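PDB 1RZ3: Rbstp0775 protein from Geobacillus stearothermophilus, which is of unknown function but, as a likely P-loop kinase of the phosphoribulokinase and uridine kinase family, probably binds ATP and phosphorylates a small molecule. Local coordinates for residues Phe9-Lys12 and Thr13-Ile17; Leu42-Thr45 and Leu46-Gln49; Phe56-Asp59 and Asp60-Val63; Phe77-Tyr81 and Leu82-Val86; Trp88-Gln92 and Leu93-Leu97. All blocks are in the same frame, centred on the assembly; numbering follows the deposited sequence.

Contact 1 (Phe9-Lys12 and Thr13-Ile17); sequences FLCK and TILAI
T13 opens the second half of this helical stretch with a double grip on F9. Its backbone N donates to F9 O at 2.9 Å, and its hydroxyl OG1 donates to the same F9 O at 3.0 Å, the two arriving from opposite faces of the carbonyl plane. The hydroxyl reaches back because OG1 sits beside the T13 backbone N, anti to the carbonyl carbon (chi1 -65°). There it also lies over one face of the F9 ring, displaced toward the rim, with CE2 of F9 3.8 Å from OG1 of T13. At the next residue, I14 N donates to L10 O, and the tip of I14 comes down on the branch point of the leucine, CD1 of I14 standing 4.1 Å from CG of L10 where the two side chains cross at a slant. L15 repeats the pattern: its N donates to C11 O at 2.9 Å, and its CD1 methyl meets the thiol sulfur of C11, SG, at 4.0 Å. L10 and C11 also rest on helix 35-48, and I14 on strand 23-29 as well, leaving F9 and K12 on the exposed side. The pattern is that of the last turns of an amphipathic alpha-helix, with i to i+4 backbone bonds and a threonine hydroxyl folded onto the preceding turn.

Contact 2 (Leu42-Thr45 and Leu46-Gln49); sequences LSQT and LREQ
The guanidinium of R47 lies across S43, whose CB sits over one of its faces with NH1 of R47 3.7 Å from CB of S43. The side chains of Q44 and R47 cross at about a right angle, amide and guanidinium planes 81° apart, and OE1 of Q44 is 4.1 Å from the aliphatic CD of R47. An extended chain from CG to NE carries the arginine back along the helix, where its NH2 is fixed by V53 O. The hydroxyl of S43 is engaged with N40 O and A39 O in the preceding turn, and that of T45 with Q41 O. Q49 folds back at chi2 (-48°) to lie alongside T45, sending its amide NE2 to T45 O in a weak bond of 3.4 Å; the Q49 backbone N also reaches T45 O weakly, near the end of the helix. On another side, L46 N donates to L42 O at 2.9 Å and CD1 of L46 packs near CG of L42 at 4.2 Å. These leucines fill the layer between helix 3-15, through L10, I14 and C11, and strand 127-132, through M129, while S43 and R47 lean on strand 53-57.

Contact 3 (Phe56-Asp59 and Asp60-Val63); sequences FHMD and DHIV
H57 and D60 lie side by side, CB of the histidine 3.4 Å from OD2 of the aspartate, their ring and carboxylate planes 77° apart and OD2 near the plane of the H57 ring at its edge. The aspartate is brought there by its own backbone: D60 N donates to H57 O at 2.9 Å, and one residue later H61 N donates to M58 O at 3.0 Å. With CG anti to the carbonyl carbon (chi1 -72°), the D60 carboxylate turns back toward the end of the strand. A water joins the three residues: it accepts from H57 N at 2.8 Å, donates to D60 OD2 at 3.0 Å, and pairs with H61 NE2 at 2.8 Å. The H61 ring has D60 CB over its centre on one face, and its NE2 stands at the edge of the F56 ring, 4.1 Å from F56 CD1. In the next shell, E131 holds H57 ND1, F107 meets the H61 ring edge-to-face, and W84 NE1 donates to M58 O. An alanine at D60 would probably leave the water, still held by H57 N and H61 NE2, without its carboxylate acceptor. Beside a strand end whose H57 touches the putative P-loop, the carboxylate thus gives the water a fixed acceptor, and the water's position is probably set by H57 N, D60 OD2 and H61 NE2 together.

Contact 4 (Phe77-Tyr81 and Leu82-Val86); sequences FEYYY and LQWDV
Y79 and W84 lie side by side and point the same way, CE1 of the tyrosine ring 4.0 Å from CH2 of the indole. Between helix and loop, Q83 crosses the same tyrosine at a slant: its amide plane is turned 58° from the ring and its NE2 stands at the ring's edge, 3.6 Å from Y79 CE1. The tyrosine comes within range of both because its CG lies anti to the backbone N (chi1 -180°), which swings the ring along the helix toward the loop. The indole edge in turn closes on the tyrosine's own carbonyl, with CZ3 of W84 3.4 Å from Y79 O; that oxygen is buried here and has no polar partner in the model. On the other side of the helix F77 crosses L82 obliquely, CE2 to CG at 4.2 Å. The backbone widens as it leaves the helix: Q83 N makes a weak bond of 2.8 Å to E78 O, five residues back, and L82 N shares this acceptor weakly. A water then takes over, donating to Y80 O at 2.9 Å and accepting from W84 N at 2.8 Å. W84 NE1 is tied to M58 O, and Y79 packs edge-to-face on F134 and Y176. The whole is a pi-type helix ending, water-bridged to a short connection in which D85, centre of an inverse gamma turn, becomes the N-cap of helix 86-94.

Contact 5 (Trp88-Gln92 and Leu93-Leu97); sequences WLTHQ and LFRQL
H91 and R95 are brought together by matching first torsions: in each, CG stands beside the backbone N and anti to the carbonyl carbon (chi1 -76° and -72°), and the arginine then runs extended to NE. They lie alongside each other, pointing the same way, and the guanidinium stacks flat on the imidazole, centres 4.2 Å apart and planes 19° from parallel. NH1 of R95 sits over the centre of the H91 ring, 3.9 Å from NE2 of H91, and CG2 of T90 approaches obliquely, 3.9 Å from NE of R95. An alanine in place of H91 would probably deprive the guanidinium of the flat surface it rests on and leave it freer to swing. Q96, bent at chi2, turns its NE2 back to H91 O in a weak bond of 3.4 Å. Beneath these side chains the backbone is wider than a regular helix. L89 O accepts from both L93 N at 2.8 Å and F94 N at 3.0 Å, and T90 O accepts from R95 N at 3.0 Å. CB of L89 meets CE2 of F94 at 4.3 Å on the buried side, where F94 stacks on W140 and L93 packs on strand 102-109. Bonds spanning five residues mark a pi-type turn, here near the end of helix 86-94 and followed by a type I beta turn from F94 to L97.

How the contacts relate
From the N terminus the five contacts follow in series, each within one continuous stretch; none nests in or crosses another. Contact 1, late in helix 3-15, packs against contact 2, late in helix 35-48, through I14 on L42 and C11 on L46, forming a helix pair beside the parallel sheet. The chain then enters strand 53-57, whose end opens contact 3. Contact 4, at the turn between helices 75-82 and 86-94, meets contact 3 through backbone pairing of V63 with Q83. Contact 5 also packs on contact 3, with F56 against L93, and touches contact 4 where W84 meets L89. Contacts 1 and 4 lie on opposite sides of the chain's centre, their centres about 32 Å apart.

Contact 1 (Phe9-Lys12 and Thr13-Ile17)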
# COMPACT_ATOMS: atom_id res chain seq x y z
N PHE A 9 -13.68 -12.47 -8.19
CA PHE A 9 -14.79 -11.56 -7.96
C PHE A 9 -14.26 -10.14 -7.78
O PHE A 9 -14.86 -9.18 -8.25
CB PHE A 9 -15.59 -11.97 -6.72
CG PHE A 9 -16.82 -11.14 -6.50
CD1 PHE A 9 -17.91 -11.25 -7.35
CD2 PHE A 9 -16.87 -10.22 -5.46
CE1 PHE A 9 -19.04 -10.45 -7.18
CE2 PHE A 9 -17.99 -9.41 -5.27
CZ PHE A 9 -19.08 -9.53 -6.14
N LEU A 10 -13.13 -10.01 -7.09
CA LEU A 10 -12.53 -8.71 -6.87
C LEU A 10 -12.09 -8.12 -8.21
O LEU A 10 -12.26 -6.93 -8.47
CB LEU A 10 -11.33 -8.83 -5.92
CG LEU A 10 -10.58 -7.54 -5.56
CD1 LEU A 10 -11.54 -6.49 -5.05
CD2 LEU A 10 -9.53 -7.86 -4.51
N CYS A 11 -11.53 -8.97 -9.06
CA CYS A 11 -11.09 -8.52 -10.38
C CYS A 11 -12.30 -8.00 -11.16
O CYS A 11 -12.24 -6.94 -11.78
CB CYS A 11 -10.43 -9.68 -11.13
SG CYS A 11 -9.83 -9.26 -12.78
N LYS A 12 -13.40 -8.75 -11.12
CA LYS A 12 -14.63 -8.35 -11.81
C LYS A 12 -15.11 -7.00 -11.28
O LYS A 12 -15.50 -6.11 -12.04
CB LYS A 12 -15.73 -9.40 -11.60
CG LYS A 12 -16.99 -9.13 -12.40
CD LYS A 12 -18.13 -10.05 -11.98
CE LYS A 12 -18.57 -9.75 -10.55
NZ LYS A 12 -18.99 -8.33 -10.38
N THR A 13 -15.08 -6.86 -9.96
CA THR A 13 -15.50 -5.62 -9.32
C THR A 13 -14.65 -4.45 -9.82
O THR A 13 -15.16 -3.38 -10.13
CB THR A 13 -15.36 -5.74 -7.78
OG1 THR A 13 -16.27 -6.75 -7.31
CG2 THR A 13 -15.67 -4.42 -7.09
N ILE A 14 -13.34 -4.67 -9.90
CA ILE A 14 -12.42 -3.65 -10.36
C ILE A 14 -12.65 -3.29 -11.82
O ILE A 14 -12.59 -2.12 -12.21
CB ILE A 14 -10.95 -4.10 -10.13
CG1 ILE A 14 -10.63 -4.04 -8.63
CG2 ILE A 14 -9.98 -3.21 -10.93
CD1 ILE A 14 -9.32 -4.71 -8.24
N LEU A 15 -12.95 -4.29 -12.64
CA LEU A 15 -13.19 -4.04 -14.06
C LEU A 15 -14.50 -3.30 -14.33
O LEU A 15 -14.75 -2.85 -15.45
CB LEU A 15 -13.18 -5.36 -14.84
CG LEU A 15 -11.83 -6.08 -14.92
CD1 LEU A 15 -12.02 -7.46 -15.56
CD2 LEU A 15 -10.85 -5.24 -15.74
N ALA A 16 -15.34 -3.18 -13.30
CA ALA A 16 -16.63 -2.49 -13.43
C ALA A 16 -16.56 -1.03 -13.01
O ALA A 16 -17.51 -0.27 -13.23
CB ALA A 16 -17.70 -3.22 -12.59
N ILE A 17 -15.45 -0.63 -12.40
CA ILE A 17 -15.28 0.75 -11.94
C ILE A 17 -15.14 1.73 -13.11
O ILE A 17 -14.39 1.48 -14.06
CB ILE A 17 -14.03 0.89 -11.06
CG1 ILE A 17 -14.13 -0.04 -9.85
CG2 ILE A 17 -13.87 2.35 -10.59
CD1 ILE A 17 -12.86 -0.08 -9.02

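Contact 2 (Leu42-Thr45 and Leu46-Gln49)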
# COMPACT_ATOMS: atom_id res chain seq x y z
N LEU A 42 -3.69 -10.42 -8.17
CA LEU A 42 -4.73 -9.59 -8.77
C LEU A 42 -4.20 -8.88 -10.02
O LEU A 42 -4.86 -8.88 -11.07
CB LEU A 42 -5.23 -8.56 -7.76
CG LEU A 42 -6.45 -7.74 -8.19
CD1 LEU A 42 -7.61 -8.68 -8.52
CD2 LEU A 42 -6.83 -6.78 -7.08
N SER A 43 -3.02 -8.29 -9.92
CA SER A 43 -2.44 -7.58 -11.06
C SER A 43 -2.21 -8.55 -12.22
O SER A 43 -2.40 -8.19 -13.38
CB SER A 43 -1.11 -6.92 -10.66
OG SER A 43 -0.16 -7.88 -10.23
N GLN A 44 -1.80 -9.77 -11.89
CA GLN A 44 -1.56 -10.79 -12.91
C GLN A 44 -2.86 -11.10 -13.66
O GLN A 44 -2.89 -11.14 -14.89
CB GLN A 44 -1.01 -12.06 -12.26
CG GLN A 44 -0.58 -13.13 -13.24
CD GLN A 44 0.43 -12.62 -14.25
OE1 GLN A 44 0.11 -11.79 -15.10
NE2 GLN A 44 1.66 -13.11 -14.16
N THR A 45 -3.92 -11.34 -12.91
CA THR A 45 -5.22 -11.65 -13.49
C THR A 45 -5.72 -10.50 -14.37
O THR A 45 -6.29 -10.72 -15.45
CB THR A 45 -6.25 -11.93 -12.39
OG1 THR A 45 -5.73 -12.94 -11.51
CG2 THR A 45 -7.56 -12.42 -12.98
N LEU A 46 -5.50 -9.27 -13.92
CA LEU A 46 -5.93 -8.10 -14.68
C LEU A 46 -5.19 -8.01 -16.01
O LEU A 46 -5.79 -7.71 -17.05
CB LEU A 46 -5.71 -6.82 -13.85
CG LEU A 46 -6.70 -6.62 -12.69
CD1 LEU A 46 -6.20 -5.52 -11.77
CD2 LEU A 46 -8.07 -6.27 -13.25
N ARG A 47 -3.89 -8.27 -15.99
CA ARG A 47 -3.10 -8.22 -17.21
C ARG A 47 -3.62 -9.22 -18.24
O ARG A 47 -3.64 -8.93 -19.44
CB ARG A 47 -1.63 -8.51 -16.91
CG ARG A 47 -0.95 -7.43 -16.09
CD ARG A 47 0.51 -7.76 -15.82
NE ARG A 47 1.13 -6.73 -15.00
CZ ARG A 47 1.54 -6.91 -13.75
NH1 ARG A 47 1.40 -8.10 -13.18
NH2 ARG A 47 2.05 -5.90 -13.06
N GLU A 48 -4.06 -10.38 -17.77
CA GLU A 48 -4.58 -11.39 -18.67
C GLU A 48 -5.93 -10.96 -19.23
O GLU A 48 -6.40 -11.50 -20.23
CB GLU A 48 -4.67 -12.73 -17.94
CG GLU A 48 -3.30 -13.17 -17.43
CD GLU A 48 -3.32 -14.49 -16.69
OE1 GLU A 48 -4.06 -14.59 -15.68
OE2 GLU A 48 -2.59 -15.41 -17.11
N GLN A 49 -6.55 -9.97 -18.58
CA GLN A 49 -7.83 -9.44 -19.04
C GLN A 49 -7.56 -8.25 -19.96
O GLN A 49 -8.48 -7.53 -20.35
CB GLN A 49 -8.70 -8.98 -17.87
CG GLN A 49 -8.97 -10.04 -16.81
CD GLN A 49 -9.41 -11.36 -17.40
OE1 GLN A 49 -10.35 -11.41 -18.19
NE2 GLN A 49 -8.74 -12.43 -17.01

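Contact 3 (Phe56-Asp59 and Asp60-Val63)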
# COMPACT_ATOMS: atom_id res chain seq x y z
N PHE A 56 3.10 -0.96 -6.98
CA PHE A 56 4.01 -0.38 -5.99
C PHE A 56 3.77 -1.12 -4.68
O PHE A 56 2.64 -1.49 -4.37
CB PHE A 56 3.72 1.11 -5.78
CG PHE A 56 4.20 1.99 -6.91
CD1 PHE A 56 5.52 2.41 -6.96
CD2 PHE A 56 3.33 2.37 -7.92
CE1 PHE A 56 5.97 3.22 -8.02
CE2 PHE A 56 3.76 3.17 -8.97
CZ PHE A 56 5.08 3.60 -9.02
N HIS A 57 4.84 -1.34 -3.92
CA HIS A 57 4.76 -2.03 -2.64
C HIS A 57 5.33 -1.06 -1.61
O HIS A 57 6.53 -0.78 -1.62
CB HIS A 57 5.60 -3.31 -2.69
CG HIS A 57 5.18 -4.27 -3.76
ND1 HIS A 57 4.13 -5.16 -3.59
CD2 HIS A 57 5.65 -4.48 -5.01
CE1 HIS A 57 3.98 -5.87 -4.69
NE2 HIS A 57 4.88 -5.48 -5.57
N MSE A 58 4.49 -0.56 -0.71
CA MSE A 58 4.95 0.43 0.26
C MSE A 58 6.11 0.02 1.17
O MSE A 58 6.83 0.89 1.65
CB MSE A 58 3.79 0.94 1.10
CG MSE A 58 2.71 1.66 0.29
SE MSE A 58 3.39 2.97 -0.97
CE MSE A 58 4.13 4.23 0.30
N ASP A 59 6.29 -1.27 1.41
CA ASP A 59 7.41 -1.69 2.26
C ASP A 59 8.74 -1.41 1.56
O ASP A 59 9.79 -1.42 2.20
CB ASP A 59 7.32 -3.18 2.60
CG ASP A 59 6.19 -3.48 3.56
OD1 ASP A 59 5.98 -2.68 4.51
OD2 ASP A 59 5.52 -4.52 3.39
N ASP A 60 8.70 -1.16 0.25
CA ASP A 60 9.91 -0.84 -0.50
C ASP A 60 10.33 0.60 -0.21
O ASP A 60 11.48 0.98 -0.42
CB ASP A 60 9.68 -0.90 -2.02
CG ASP A 60 9.52 -2.32 -2.56
OD1 ASP A 60 10.10 -3.25 -1.98
OD2 ASP A 60 8.82 -2.48 -3.58
N HIS A 61 9.39 1.41 0.27
CA HIS A 61 9.69 2.82 0.46
C HIS A 61 9.76 3.37 1.88
O HIS A 61 9.32 4.49 2.14
CB HIS A 61 8.70 3.63 -0.37
CG HIS A 61 8.57 3.13 -1.78
ND1 HIS A 61 9.61 3.17 -2.68
CD2 HIS A 61 7.54 2.51 -2.42
CE1 HIS A 61 9.24 2.60 -3.81
NE2 HIS A 61 7.99 2.19 -3.68
N ILE A 62 10.32 2.58 2.78
CA ILE A 62 10.47 3.00 4.17
C ILE A 62 11.86 3.59 4.37
O ILE A 62 12.74 3.45 3.51
CB ILE A 62 10.28 1.81 5.13
CG1 ILE A 62 11.30 0.71 4.83
CG2 ILE A 62 8.86 1.27 5.01
CD1 ILE A 62 11.30 -0.41 5.82
N VAL A 63 12.05 4.26 5.50
CA VAL A 63 13.33 4.88 5.83
C VAL A 63 14.30 3.88 6.46
O VAL A 63 13.92 2.76 6.80
CB VAL A 63 13.14 6.06 6.80
CG1 VAL A 63 12.23 7.10 6.17
CG2 VAL A 63 12.53 5.56 8.11
O HOH W 1 7.28 -0.28 -4.88

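Contact 4 (Phe77-Tyr81 and Leu82-Val86)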
# COMPACT_ATOMS: atom_id res chain seq x y z
N PHE A 77 4.66 4.57 17.56
CA PHE A 77 4.84 5.87 16.93
C PHE A 77 5.89 5.81 15.83
O PHE A 77 5.74 6.46 14.79
CB PHE A 77 5.26 6.90 17.99
CG PHE A 77 5.29 8.31 17.50
CD1 PHE A 77 4.17 9.13 17.62
CD2 PHE A 77 6.43 8.83 16.90
CE1 PHE A 77 4.19 10.44 17.16
CE2 PHE A 77 6.46 10.14 16.43
CZ PHE A 77 5.33 10.95 16.56
N GLU A 78 6.95 5.05 16.06
CA GLU A 78 8.03 4.90 15.08
C GLU A 78 7.48 4.21 13.84
O GLU A 78 7.75 4.61 12.70
CB GLU A 78 9.17 4.04 15.65
CG GLU A 78 9.78 4.56 16.94
CD GLU A 78 11.01 3.77 17.36
OE1 GLU A 78 10.96 2.53 17.32
OE2 GLU A 78 12.03 4.40 17.73
N TYR A 79 6.70 3.16 14.07
CA TYR A 79 6.11 2.38 12.99
C TYR A 79 5.06 3.15 12.19
O TYR A 79 5.07 3.12 10.96
CB TYR A 79 5.52 1.09 13.58
CG TYR A 79 4.86 0.15 12.58
CD1 TYR A 79 5.43 -0.09 11.33
CD2 TYR A 79 3.70 -0.55 12.92
CE1 TYR A 79 4.86 -1.01 10.44
CE2 TYR A 79 3.13 -1.46 12.04
CZ TYR A 79 3.71 -1.69 10.81
OH TYR A 79 3.15 -2.62 9.97
N TYR A 80 4.17 3.85 12.88
CA TYR A 80 3.11 4.58 12.19
C TYR A 80 3.51 5.93 11.59
O TYR A 80 3.08 6.28 10.49
CB TYR A 80 1.91 4.79 13.11
CG TYR A 80 0.69 5.32 12.39
CD1 TYR A 80 -0.11 4.48 11.61
CD2 TYR A 80 0.38 6.68 12.42
CE1 TYR A 80 -1.18 4.97 10.89
CE2 TYR A 80 -0.70 7.18 11.69
CZ TYR A 80 -1.47 6.32 10.93
OH TYR A 80 -2.53 6.82 10.20
N TYR A 81 4.32 6.69 12.32
CA TYR A 81 4.70 8.03 11.86
C TYR A 81 6.09 8.24 11.29
O TYR A 81 6.29 9.14 10.46
CB TYR A 81 4.50 9.04 13.00
CG TYR A 81 3.07 9.44 13.25
CD1 TYR A 81 2.36 10.16 12.29
CD2 TYR A 81 2.43 9.11 14.44
CE1 TYR A 81 1.05 10.54 12.50
CE2 TYR A 81 1.11 9.49 14.67
CZ TYR A 81 0.43 10.21 13.69
OH TYR A 81 -0.88 10.59 13.89
N LEU A 82 7.06 7.44 11.71
CA LEU A 82 8.42 7.63 11.23
C LEU A 82 8.92 6.65 10.18
O LEU A 82 9.82 6.98 9.41
CB LEU A 82 9.39 7.61 12.42
CG LEU A 82 9.03 8.58 13.56
CD1 LEU A 82 10.11 8.51 14.63
CD2 LEU A 82 8.88 9.99 13.02
N GLN A 83 8.34 5.45 10.13
CA GLN A 83 8.79 4.44 9.18
C GLN A 83 8.68 4.89 7.72
O GLN A 83 9.48 4.46 6.87
CB GLN A 83 8.02 3.14 9.39
CG GLN A 83 8.55 1.99 8.55
CD GLN A 83 8.44 0.65 9.26
OE1 GLN A 83 8.93 0.50 10.38
NE2 GLN A 83 7.82 -0.32 8.60
N TRP A 84 7.69 5.72 7.42
CA TRP A 84 7.49 6.26 6.08
C TRP A 84 7.59 7.78 6.14
O TRP A 84 7.06 8.39 7.06
CB TRP A 84 6.11 5.90 5.53
CG TRP A 84 5.96 4.48 5.11
CD1 TRP A 84 6.24 3.95 3.89
CD2 TRP A 84 5.55 3.38 5.94
NE1 TRP A 84 6.04 2.59 3.90
CE2 TRP A 84 5.62 2.21 5.15
CE3 TRP A 84 5.15 3.28 7.28
CZ2 TRP A 84 5.28 0.95 5.65
CZ3 TRP A 84 4.82 2.02 7.77
CH2 TRP A 84 4.89 0.88 6.96
N ASP A 85 8.26 8.37 5.16
CA ASP A 85 8.36 9.83 5.09
C ASP A 85 7.08 10.18 4.34
O ASP A 85 7.08 10.34 3.11
CB ASP A 85 9.58 10.25 4.27
CG ASP A 85 9.81 11.74 4.31
OD1 ASP A 85 8.83 12.50 4.46
OD2 ASP A 85 10.98 12.17 4.18
N VAL A 86 5.99 10.26 5.09
CA VAL A 86 4.67 10.53 4.53
C VAL A 86 4.60 11.73 3.59
O VAL A 86 4.03 11.62 2.50
CB VAL A 86 3.64 10.71 5.67
CG1 VAL A 86 2.26 10.99 5.09
CG2 VAL A 86 3.61 9.46 6.53
O HOH W 2 5.30 6.57 8.64

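Contact 5 (Trp88-Gln92 and Leu93-Leu97)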
# COMPACT_ATOMS: atom_id res chain seq x y z
N TRP A 88 7.12 13.32 1.94
CA TRP A 88 7.94 13.15 0.74
C TRP A 88 7.19 12.23 -0.24
O TRP A 88 7.13 12.51 -1.44
CB TRP A 88 9.30 12.54 1.09
CG TRP A 88 10.26 12.52 -0.07
CD1 TRP A 88 11.12 13.52 -0.44
CD2 TRP A 88 10.43 11.47 -1.04
NE1 TRP A 88 11.80 13.17 -1.58
CE2 TRP A 88 11.40 11.91 -1.97
CE3 TRP A 88 9.86 10.21 -1.21
CZ2 TRP A 88 11.81 11.13 -3.05
CZ3 TRP A 88 10.26 9.43 -2.29
CH2 TRP A 88 11.23 9.90 -3.20
N LEU A 89 6.62 11.15 0.28
CA LEU A 89 5.89 10.21 -0.57
C LEU A 89 4.66 10.85 -1.18
O LEU A 89 4.29 10.55 -2.32
CB LEU A 89 5.51 8.96 0.23
CG LEU A 89 6.73 8.08 0.53
CD1 LEU A 89 6.38 7.06 1.60
CD2 LEU A 89 7.20 7.39 -0.76
N THR A 90 4.01 11.74 -0.43
CA THR A 90 2.84 12.42 -0.95
C THR A 90 3.27 13.26 -2.16
O THR A 90 2.63 13.24 -3.21
CB THR A 90 2.21 13.38 0.09
OG1 THR A 90 1.81 12.64 1.25
CG2 THR A 90 1.00 14.08 -0.51
N HIS A 91 4.37 13.98 -1.99
CA HIS A 91 4.91 14.84 -3.05
C HIS A 91 5.50 14.09 -4.24
O HIS A 91 5.21 14.41 -5.40
CB HIS A 91 6.00 15.76 -2.49
CG HIS A 91 5.49 16.91 -1.68
ND1 HIS A 91 4.55 16.76 -0.69
CD2 HIS A 91 5.84 18.22 -1.68
CE1 HIS A 91 4.34 17.93 -0.11
NE2 HIS A 91 5.11 18.83 -0.69
N GLN A 92 6.33 13.10 -3.96
CA GLN A 92 7.02 12.37 -5.01
C GLN A 92 6.37 11.12 -5.58
O GLN A 92 6.80 10.61 -6.62
CB GLN A 92 8.44 12.03 -4.54
CG GLN A 92 9.25 13.26 -4.14
CD GLN A 92 9.23 14.34 -5.19
OE1 GLN A 92 9.31 14.06 -6.39
NE2 GLN A 92 9.12 15.60 -4.76
N LEU A 93 5.34 10.60 -4.91
CA LEU A 93 4.67 9.41 -5.41
C LEU A 93 3.17 9.61 -5.65
O LEU A 93 2.71 9.65 -6.79
CB LEU A 93 4.89 8.23 -4.44
CG LEU A 93 4.19 6.91 -4.78
CD1 LEU A 93 4.64 6.42 -6.14
CD2 LEU A 93 4.53 5.87 -3.71
N PHE A 94 2.42 9.74 -4.57
CA PHE A 94 0.97 9.87 -4.68
C PHE A 94 0.44 10.99 -5.57
O PHE A 94 -0.43 10.73 -6.40
CB PHE A 94 0.36 9.94 -3.27
CG PHE A 94 0.53 8.65 -2.50
CD1 PHE A 94 -0.26 7.54 -2.79
CD2 PHE A 94 1.53 8.53 -1.54
CE1 PHE A 94 -0.05 6.33 -2.14
CE2 PHE A 94 1.75 7.32 -0.89
CZ PHE A 94 0.95 6.22 -1.18
N ARG A 95 0.96 12.20 -5.42
CA ARG A 95 0.49 13.32 -6.25
C ARG A 95 0.85 13.13 -7.72
O ARG A 95 0.24 13.74 -8.60
CB ARG A 95 1.12 14.64 -5.78
CG ARG A 95 0.59 15.19 -4.47
CD ARG A 95 1.20 16.56 -4.17
NE ARG A 95 0.73 17.11 -2.90
CZ ARG A 95 1.12 18.27 -2.40
NH1 ARG A 95 2.00 19.03 -3.05
NH2 ARG A 95 0.65 18.69 -1.23
N GLN A 96 1.84 12.28 -7.98
CA GLN A 96 2.31 12.03 -9.34
C GLN A 96 1.66 10.86 -10.08
O GLN A 96 1.86 10.70 -11.29
CB GLN A 96 3.83 11.79 -9.31
CG GLN A 96 4.62 12.84 -8.57
CD GLN A 96 4.52 14.20 -9.22
OE1 GLN A 96 4.84 14.35 -10.40
NE2 GLN A 96 4.06 15.19 -8.47
N LEU A 97 0.89 10.04 -9.37
CA LEU A 97 0.28 8.87 -9.99
C LEU A 97 -0.59 9.12 -11.22
O LEU A 97 -0.58 8.33 -12.17
CB LEU A 97 -0.52 8.09 -8.95
CG LEU A 97 0.28 7.55 -7.76
CD1 LEU A 97 -0.65 6.83 -6.81
CD2 LEU A 97 1.38 6.62 -8.25